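Local coordinates for protein aminoglycoside N(3)-acetyltransferase, AAC(3)-IVa (Escherichia coli, PDB 6MN4) that catalyses transfer of an acetyl group from acetyl-CoA to N3 of 2-deoxystreptamine aminoglycosides, probably giving resistance to antibiotics such as apramycin and gentamicin, at residues P63-L68 with P79-L84; A101-F106 with C172-D177; P124-A129 with Y185-H190. The protein carries 1 engineered substitution. One frame throughout, in Å; residues are numbered along the deposited sequence.

Interaction 1: P63-L68 with P79-L84; sequences PSWSGL and PVTPDL. With AM2 (apramycin), chain G.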
# COMPACT_ATOMS: atom_id res chain seq x y z
N PRO A 63 -1.40 0.37 4.79
CA PRO A 63 -0.14 -0.24 5.22
C PRO A 63 0.16 0.11 6.67
O PRO A 63 -0.27 1.14 7.18
CB PRO A 63 0.89 0.36 4.26
CG PRO A 63 0.23 1.58 3.68
CD PRO A 63 -1.23 1.26 3.63
N SER A 64 0.90 -0.77 7.33
CA SER A 64 1.11 -0.61 8.76
C SER A 64 2.37 -1.32 9.23
O SER A 64 2.47 -1.74 10.38
CB SER A 64 -0.12 -1.13 9.52
OG SER A 64 -0.09 -0.75 10.89
N TRP A 65 3.36 -1.45 8.34
CA TRP A 65 4.57 -2.16 8.71
C TRP A 65 5.54 -1.24 9.43
O TRP A 65 5.44 -0.01 9.37
CB TRP A 65 5.23 -2.78 7.48
CG TRP A 65 5.55 -1.82 6.38
CD1 TRP A 65 6.59 -0.93 6.34
CD2 TRP A 65 4.85 -1.67 5.14
NE1 TRP A 65 6.57 -0.22 5.16
CE2 TRP A 65 5.51 -0.66 4.40
CE3 TRP A 65 3.72 -2.28 4.58
CZ2 TRP A 65 5.08 -0.25 3.14
CZ3 TRP A 65 3.30 -1.87 3.32
CH2 TRP A 65 3.98 -0.87 2.62
N SER A 66 6.51 -1.86 10.11
CA SER A 66 7.47 -1.15 10.94
C SER A 66 8.70 -0.70 10.17
O SER A 66 9.33 0.29 10.55
CB SER A 66 7.90 -2.03 12.11
OG SER A 66 8.80 -3.04 11.67
N GLY A 67 9.07 -1.42 9.12
CA GLY A 67 10.26 -1.10 8.36
C GLY A 67 11.57 -1.46 9.03
O GLY A 67 12.63 -1.25 8.44
N LEU A 68 11.53 -2.00 10.25
CA LEU A 68 12.73 -2.39 10.96
C LEU A 68 12.99 -3.88 10.81
O LEU A 68 12.06 -4.69 10.87
CB LEU A 68 12.62 -2.03 12.45
CG LEU A 68 12.02 -0.67 12.74
CD1 LEU A 68 11.69 -0.57 14.22
CD2 LEU A 68 12.97 0.45 12.31
N PRO A 79 5.43 1.08 16.14
CA PRO A 79 5.00 2.20 15.29
C PRO A 79 5.24 1.93 13.82
O PRO A 79 6.20 1.25 13.43
CB PRO A 79 5.86 3.38 15.78
CG PRO A 79 6.43 2.93 17.08
CD PRO A 79 6.57 1.45 16.99
N VAL A 80 4.36 2.49 12.99
CA VAL A 80 4.52 2.42 11.55
C VAL A 80 5.81 3.13 11.14
O VAL A 80 6.23 4.11 11.77
CB VAL A 80 3.28 3.04 10.87
CG1 VAL A 80 3.51 3.23 9.40
CG2 VAL A 80 2.06 2.17 11.11
N THR A 81 6.45 2.62 10.09
CA THR A 81 7.64 3.27 9.57
C THR A 81 7.31 4.70 9.13
O THR A 81 6.20 4.95 8.64
CB THR A 81 8.24 2.48 8.40
OG1 THR A 81 9.50 3.04 8.03
CG2 THR A 81 7.30 2.49 7.19
N PRO A 82 8.22 5.65 9.34
CA PRO A 82 7.88 7.06 9.05
C PRO A 82 7.56 7.33 7.60
O PRO A 82 6.85 8.31 7.30
CB PRO A 82 9.13 7.82 9.50
CG PRO A 82 9.80 6.91 10.47
CD PRO A 82 9.53 5.52 9.98
N ASP A 83 8.05 6.51 6.67
CA ASP A 83 7.78 6.75 5.26
C ASP A 83 6.32 6.50 4.89
O ASP A 83 5.93 6.84 3.77
CB ASP A 83 8.69 5.88 4.40
CG ASP A 83 9.02 6.53 3.07
OD1 ASP A 83 8.20 6.44 2.13
OD2 ASP A 83 10.10 7.15 2.97
N LEU A 84 5.52 5.94 5.78
CA LEU A 84 4.12 5.67 5.48
C LEU A 84 3.19 6.79 5.92
O LEU A 84 2.02 6.80 5.51
CB LEU A 84 3.68 4.34 6.10
CG LEU A 84 4.18 3.08 5.38
CD1 LEU A 84 3.74 1.81 6.09
CD2 LEU A 84 3.72 3.05 3.93
CA1 AM2 G . 12.67 -0.26 1.05
CA2 AM2 G . 13.87 -0.25 0.09
CA3 AM2 G . 14.96 -1.24 0.51
CA4 AM2 G . 15.31 -1.15 1.96
CA5 AM2 G . 14.04 -1.21 2.85
CA6 AM2 G . 14.40 -1.22 4.28
CA7 AM2 G . 15.23 -2.48 4.56
CA8 AM2 G . 16.57 -2.43 3.79
CA9 AM2 G . 16.37 -1.82 6.61
OA4 AM2 G . 13.11 -0.10 2.50
OA5 AM2 G . 16.37 -2.18 2.32
NA2 AM2 G . 13.40 -0.60 -1.25
NA7 AM2 G . 15.40 -2.71 5.99
OA6 AM2 G . 15.16 -0.02 4.52
OA8 AM2 G . 17.18 -3.64 3.85
OA1 AM2 G . 12.07 -1.47 0.95
CB1 AM2 G . 18.46 -3.59 4.32
CB2 AM2 G . 19.33 -2.48 3.68
CB3 AM2 G . 20.74 -2.55 4.11
CB4 AM2 G . 21.01 -3.63 5.12
CB5 AM2 G . 20.43 -5.00 4.70
CB6 AM2 G . 20.29 -5.86 5.89
OB1 AM2 G . 19.10 -4.91 4.09
NB4 AM2 G . 22.47 -3.76 5.30
OB2 AM2 G . 19.30 -2.61 2.24
OB3 AM2 G . 21.13 -1.26 4.69
OB6 AM2 G . 18.98 -6.35 5.92
CC1 AM2 G . 10.64 -1.42 0.71
CC2 AM2 G . 10.15 -2.79 1.15
CC3 AM2 G . 8.66 -2.96 0.80
CC4 AM2 G . 7.80 -1.99 1.58
CC5 AM2 G . 8.43 -0.61 1.87
CC6 AM2 G . 9.90 -0.31 1.46
NC4 AM2 G . 6.56 -1.79 0.82
NC6 AM2 G . 9.83 0.90 0.63
OC2 AM2 G . 10.91 -3.78 0.49
OC3 AM2 G . 8.26 -4.27 1.12
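P63, at the end of strand 59-63, lays its ring against the branched end of L84: CB lies 3.7 Å from L84 CD1, and CG is close to the other methyl, CD2. Beyond it the loop leading to helix 86-91 folds back on itself, bringing 79-84 alongside 63-68. S64 turns its hydroxyl to R99, which hydrogen-bonds OG, while the CG2 branch of V80 rests beside the same oxygen. W65 carries much of the contact, with L84. Its CG stands between the backbone N and the carbonyl carbon (chi1 56°), and the indole is thereby sandwiched between protein and antibiotic. On one face, L84 CD1 sits over the five-membered ring, 3.6 Å from its centroid, in a CH-pi contact. On the opposite face lies the apramycin ring that bears NC4, and this amine is 3.2 Å from W65 CZ2. T81 CG2 comes at the indole obliquely, 3.5 Å from W65 NE1. The backbone is tied at the same place: T81 N donates to W65 O over 2.9 Å, nearly straight at 163° and in the carbonyl plane, and V80 CA adds a CA-H...O contact to this oxygen. S66 follows with its carbonyl O 3.3 Å from T81 CB, and its OG accepts from L68 N to close an ST turn. G67 passes beside T81 and also lines the apramycin pocket. The chemistry is thus mostly apolar, with one firm backbone bond fixing the loop's fold-back; it implies that W65 meets the drug as a wall backed by a leucine methyl.

Interaction 2: A101-F106 with C172-D177; sequences AHPFAF and CTILQD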
# COMPACT_ATOMS: atom_id res chain seq x y z
N ALA A 101 -0.07 -9.47 12.65
CA ALA A 101 0.93 -9.75 13.68
C ALA A 101 2.23 -10.23 13.07
O ALA A 101 2.68 -11.35 13.35
CB ALA A 101 0.39 -10.78 14.68
N HIS A 102 2.84 -9.40 12.23
CA HIS A 102 4.13 -9.72 11.62
C HIS A 102 4.76 -8.42 11.15
O HIS A 102 4.05 -7.41 10.98
CB HIS A 102 3.97 -10.72 10.46
CG HIS A 102 3.01 -10.29 9.40
ND1 HIS A 102 3.33 -9.34 8.45
CD2 HIS A 102 1.74 -10.67 9.13
CE1 HIS A 102 2.30 -9.15 7.65
NE2 HIS A 102 1.32 -9.95 8.04
N PRO A 103 6.08 -8.40 10.93
CA PRO A 103 6.77 -7.13 10.62
C PRO A 103 6.17 -6.35 9.46
O PRO A 103 6.19 -5.12 9.48
CB PRO A 103 8.19 -7.59 10.29
CG PRO A 103 8.36 -8.84 11.05
CD PRO A 103 7.03 -9.52 11.05
N PHE A 104 5.65 -7.03 8.44
CA PHE A 104 5.11 -6.38 7.25
C PHE A 104 3.60 -6.20 7.35
O PHE A 104 2.86 -6.43 6.38
CB PHE A 104 5.49 -7.18 6.01
CG PHE A 104 6.87 -7.76 6.07
CD1 PHE A 104 7.98 -6.93 5.94
CD2 PHE A 104 7.07 -9.11 6.26
CE1 PHE A 104 9.26 -7.45 6.00
CE2 PHE A 104 8.35 -9.64 6.32
CZ PHE A 104 9.45 -8.81 6.19
N ALA A 105 3.13 -5.76 8.51
CA ALA A 105 1.71 -5.78 8.82
C ALA A 105 0.95 -4.72 8.03
O ALA A 105 1.49 -3.69 7.61
CB ALA A 105 1.49 -5.56 10.32
N PHE A 106 -0.34 -4.98 7.84
CA PHE A 106 -1.32 -4.01 7.40
C PHE A 106 -2.32 -3.76 8.53
O PHE A 106 -2.37 -4.50 9.52
CB PHE A 106 -2.06 -4.49 6.15
CG PHE A 106 -1.32 -4.26 4.86
CD1 PHE A 106 -0.01 -4.70 4.70
CD2 PHE A 106 -1.94 -3.64 3.79
CE1 PHE A 106 0.67 -4.49 3.51
CE2 PHE A 106 -1.27 -3.43 2.59
CZ PHE A 106 0.03 -3.86 2.45
N CYS A 172 14.25 -10.06 8.31
CA CYS A 172 13.54 -9.46 9.43
C CYS A 172 13.80 -10.33 10.65
O CYS A 172 14.62 -11.26 10.61
CB CYS A 172 12.04 -9.33 9.13
SG CYS A 172 11.15 -10.90 9.06
N THR A 173 13.12 -10.04 11.76
CA THR A 173 13.27 -10.85 12.95
C THR A 173 11.96 -10.88 13.71
O THR A 173 11.20 -9.90 13.72
CB THR A 173 14.38 -10.34 13.87
OG1 THR A 173 14.36 -11.09 15.09
CG2 THR A 173 14.13 -8.91 14.20
N ILE A 174 11.70 -12.01 14.36
CA ILE A 174 10.53 -12.19 15.20
C ILE A 174 10.98 -12.75 16.54
O ILE A 174 12.18 -12.78 16.83
CB ILE A 174 9.48 -13.08 14.50
CG1 ILE A 174 10.07 -14.42 14.02
CG2 ILE A 174 8.88 -12.35 13.32
CD1 ILE A 174 10.18 -15.50 15.08
N LEU A 175 10.03 -13.19 17.36
CA LEU A 175 10.34 -13.78 18.66
C LEU A 175 9.83 -15.22 18.67
O LEU A 175 8.64 -15.46 18.87
CB LEU A 175 9.72 -12.96 19.80
CG LEU A 175 10.68 -11.96 20.43
CD1 LEU A 175 10.04 -11.21 21.58
CD2 LEU A 175 11.93 -12.67 20.90
N GLN A 176 10.74 -16.17 18.57
CA GLN A 176 10.36 -17.57 18.58
C GLN A 176 10.63 -18.10 19.94
O GLN A 176 11.76 -18.05 20.40
CB GLN A 176 11.19 -18.36 17.57
CG GLN A 176 10.53 -19.64 17.08
CD GLN A 176 11.02 -20.07 15.72
OE1 GLN A 176 10.31 -19.98 14.73
NE2 GLN A 176 12.25 -20.54 15.66
N ASP A 177 9.58 -18.57 20.60
CA ASP A 177 9.68 -19.13 21.94
C ASP A 177 10.60 -18.35 22.88
O ASP A 177 11.48 -18.94 23.51
CB ASP A 177 10.12 -20.59 21.88
CG ASP A 177 9.07 -21.49 21.26
OD1 ASP A 177 7.90 -21.06 21.16
OD2 ASP A 177 9.41 -22.63 20.87
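P103 and F104, the central residues of a type I beta turn running from H102 to A105, rest against C172, on strand 168-176 of the two-stranded antiparallel hairpin 168-176/179-187. The sulfur of C172 touches both: SG is 4.0 Å from P103 CG and 3.9 Å from F104 CZ. It stands obliquely to the phenyl ring, 4.9 Å from the centroid and 59° off the normal, a cysteine sulfur-aromatic contact made at the far end of F104. C172 SG reaches this place by standing between its own backbone N and carbonyl carbon (chi1 70°). Farther along the strand, the P103 ring extends the patch, its CG near T173 O and its CD 4.1 Å from I174 CG2; the CG1 branch of I174 takes no part. No hydrogen bond crosses between the segments.

Each segment has hydrogen bonds of its own. Within the hairpin, C172 pairs through its backbone with V183, and T173 OG1 is hydrogen-bonded to V181 O. In the turn, F104 N makes a weak bond to H102 ND1, whose ring packs on P122. F104 also touches L121 and P125, and the nearest atoms of its side chain and apramycin are about 6 Å apart. Within the turn, P103 CB lies over the centre of the F104 ring, 4.2 Å above its plane.

Interaction 3: P124-A129 with Y185-H190; sequences PPHSPA and YLENDH. With AM2 (apramycin), chain G.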
# COMPACT_ATOMS: atom_id res chain seq x y z
N PRO A 124 7.71 -13.87 0.50
CA PRO A 124 8.11 -12.47 0.68
C PRO A 124 7.01 -11.60 1.27
O PRO A 124 5.86 -12.04 1.30
CB PRO A 124 8.45 -12.03 -0.76
CG PRO A 124 8.74 -13.30 -1.49
CD PRO A 124 7.77 -14.28 -0.91
N PRO A 125 7.35 -10.39 1.73
CA PRO A 125 6.35 -9.55 2.41
C PRO A 125 5.07 -9.32 1.63
O PRO A 125 4.00 -9.16 2.24
CB PRO A 125 7.11 -8.23 2.63
CG PRO A 125 8.53 -8.64 2.73
CD PRO A 125 8.69 -9.78 1.78
N HIS A 126 5.13 -9.31 0.30
CA HIS A 126 3.95 -9.05 -0.50
C HIS A 126 3.65 -10.24 -1.41
O HIS A 126 3.43 -10.09 -2.61
CB HIS A 126 4.14 -7.76 -1.30
CG HIS A 126 4.63 -6.62 -0.47
ND1 HIS A 126 3.86 -6.03 0.51
CD2 HIS A 126 5.82 -5.97 -0.45
CE1 HIS A 126 4.55 -5.06 1.09
NE2 HIS A 126 5.74 -5.01 0.53
N SER A 127 3.65 -11.42 -0.81
CA SER A 127 3.42 -12.68 -1.51
C SER A 127 1.92 -12.86 -1.72
O SER A 127 1.10 -12.00 -1.38
CB SER A 127 4.01 -13.83 -0.70
OG SER A 127 3.33 -13.97 0.53
N PRO A 128 1.50 -13.98 -2.30
CA PRO A 128 0.14 -14.45 -2.03
C PRO A 128 -0.00 -14.75 -0.55
O PRO A 128 0.98 -14.99 0.15
CB PRO A 128 0.02 -15.72 -2.88
CG PRO A 128 1.00 -15.51 -3.99
CD PRO A 128 2.14 -14.75 -3.38
N ALA A 129 -1.25 -14.70 -0.07
CA ALA A 129 -1.53 -14.78 1.37
C ALA A 129 -0.89 -13.63 2.14
O ALA A 129 -0.59 -13.75 3.33
CB ALA A 129 -1.10 -16.13 1.96
N TYR A 185 15.14 -14.09 3.81
CA TYR A 185 14.31 -14.36 2.65
C TYR A 185 14.89 -13.61 1.45
O TYR A 185 15.89 -12.90 1.57
CB TYR A 185 12.85 -13.96 2.91
CG TYR A 185 12.66 -12.49 3.23
CD1 TYR A 185 12.35 -11.58 2.23
CD2 TYR A 185 12.80 -12.02 4.53
CE1 TYR A 185 12.18 -10.24 2.52
CE2 TYR A 185 12.63 -10.68 4.83
CZ TYR A 185 12.32 -9.79 3.81
OH TYR A 185 12.15 -8.45 4.10
N LEU A 186 14.26 -13.76 0.30
CA LEU A 186 14.69 -13.08 -0.92
C LEU A 186 13.53 -12.25 -1.44
O LEU A 186 12.52 -12.80 -1.89
CB LEU A 186 15.19 -14.08 -1.96
CG LEU A 186 16.50 -14.75 -1.55
CD1 LEU A 186 16.37 -16.26 -1.58
CD2 LEU A 186 17.66 -14.28 -2.42
N GLU A 187 13.67 -10.93 -1.37
CA GLU A 187 12.62 -10.00 -1.76
C GLU A 187 12.88 -9.45 -3.16
O GLU A 187 14.01 -9.48 -3.67
CB GLU A 187 12.51 -8.86 -0.75
CG GLU A 187 11.31 -7.95 -0.94
CD GLU A 187 11.00 -7.10 0.27
OE1 GLU A 187 11.94 -6.76 1.02
OE2 GLU A 187 9.81 -6.76 0.47
N ASN A 188 11.82 -8.95 -3.78
CA ASN A 188 11.89 -8.33 -5.10
C ASN A 188 11.73 -6.81 -4.98
O ASN A 188 10.80 -6.21 -5.52
CB ASN A 188 10.82 -8.92 -6.00
CG ASN A 188 9.41 -8.69 -5.46
OD1 ASN A 188 9.07 -9.17 -4.38
ND2 ASN A 188 8.61 -7.94 -6.20
N ASP A 189 12.65 -6.18 -4.27
CA ASP A 189 12.58 -4.73 -4.13
C ASP A 189 13.71 -4.05 -4.88
O ASP A 189 14.73 -4.66 -5.22
CB ASP A 189 12.59 -4.31 -2.65
CG ASP A 189 13.81 -4.78 -1.90
OD1 ASP A 189 14.62 -5.54 -2.47
OD2 ASP A 189 13.97 -4.38 -0.72
N HIS A 190 13.50 -2.77 -5.15
CA HIS A 190 14.45 -1.92 -5.84
C HIS A 190 14.09 -0.47 -5.51
O HIS A 190 13.38 -0.21 -4.53
CB HIS A 190 14.45 -2.22 -7.35
CG HIS A 190 13.12 -2.64 -7.87
ND1 HIS A 190 12.06 -1.77 -8.02
CD2 HIS A 190 12.66 -3.85 -8.28
CE1 HIS A 190 11.02 -2.42 -8.50
NE2 HIS A 190 11.35 -3.68 -8.66
CA1 AM2 G . 12.67 -0.26 1.05
CA2 AM2 G . 13.87 -0.25 0.09
CA3 AM2 G . 14.96 -1.24 0.51
CA4 AM2 G . 15.31 -1.15 1.96
CA5 AM2 G . 14.04 -1.21 2.85
CA6 AM2 G . 14.40 -1.22 4.28
CA7 AM2 G . 15.23 -2.48 4.56
CA8 AM2 G . 16.57 -2.43 3.79
CA9 AM2 G . 16.37 -1.82 6.61
OA4 AM2 G . 13.11 -0.10 2.50
OA5 AM2 G . 16.37 -2.18 2.32
NA2 AM2 G . 13.40 -0.60 -1.25
NA7 AM2 G . 15.40 -2.71 5.99
OA6 AM2 G . 15.16 -0.02 4.52
OA8 AM2 G . 17.18 -3.64 3.85
OA1 AM2 G . 12.07 -1.47 0.95
CB1 AM2 G . 18.46 -3.59 4.32
CB2 AM2 G . 19.33 -2.48 3.68
CB3 AM2 G . 20.74 -2.55 4.11
CB4 AM2 G . 21.01 -3.63 5.12
CB5 AM2 G . 20.43 -5.00 4.70
CB6 AM2 G . 20.29 -5.86 5.89
OB1 AM2 G . 19.10 -4.91 4.09
NB4 AM2 G . 22.47 -3.76 5.30
OB2 AM2 G . 19.30 -2.61 2.24
OB3 AM2 G . 21.13 -1.26 4.69
OB6 AM2 G . 18.98 -6.35 5.92
CC1 AM2 G . 10.64 -1.42 0.71
CC2 AM2 G . 10.15 -2.79 1.15
CC3 AM2 G . 8.66 -2.96 0.80
CC4 AM2 G . 7.80 -1.99 1.58
CC5 AM2 G . 8.43 -0.61 1.87
CC6 AM2 G . 9.90 -0.31 1.46
NC4 AM2 G . 6.56 -1.79 0.82
NC6 AM2 G . 9.83 0.90 0.63
OC2 AM2 G . 10.91 -3.78 0.49
OC3 AM2 G . 8.26 -4.27 1.12
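One end of the apramycin pocket is built where P125 and H126, in the loop before helix 131-137, meet E187 at the end of hairpin strand 179-187. E187 leaves the backbone with CG anti to N (chi1 -171°) and stays extended beyond it, carrying the carboxylate past the P125 ring, whose CG is beside OE2, to the antibiotic. There OE2 accepts a hydrogen bond from apramycin OC3 over 3.0 Å. The same hydroxyl oxygen is hydrogen-bonded to H126 NE2 at 2.7 Å, approaching the imidazole at its edge and near its plane. OC3 has one proton to give, so if it goes to E187 the imidazole would be the donor to OC3. OC3 is therefore gripped from both segments. A weak bond from apramycin NC4 to H126 NE2 is the alternative, available if NE2 carries no proton. The neighbouring hydroxyl OC2 has two carboxylates nearby: weak bonds of 3.2 Å to E187 OE2 or 3.3 Å to D189 OD2 are possible, and which forms is not settled. The imidazole and the E187 carboxylate are turned 31° from each other, without a direct bond between them.

Behind the polar layer the contact is made by prolines. P125 CB covers the middle of one face of the H126 ring, while P125 CD lies 3.6 Å from Y185 CE1, reaching the phenol obliquely. P124, which follows a cis peptide bond, sets its CG 3.8 Å from L186 O.

R170, on the partner strand 168-176, forms a salt bridge with D189 and packs on Y185 and E187. Helix 153-161 lies against P124, H126 and N188 through L160 and T153 and holds H190 through E159, while helix 131-137 meets H126 at V132.

In the fold
The contacts touch one another, and interactions 1 and 3 line the apramycin pocket, meeting where W65 CZ3 approaches H126 CE1. Interaction 2 is buried although farther from the chain's centre, while 1 and 3 are partly buried. F104 bridges interactions 2 and 3, packing on P125 and the Y185 hydroxyl, and the turn around it backs W65 and S64 of interaction 1. Interactions 2 and 3 use opposite strands of one hairpin, whereas interaction 1 closes a single loop after a strand of the mixed sheet. Their chemistry differs accordingly: a backbone bond with CH-pi packing in 1, mainly apolar and sulfur contacts with no hydrogen bond across in 2, and carboxylate and imidazole bonds to ligand hydroxyls in 3.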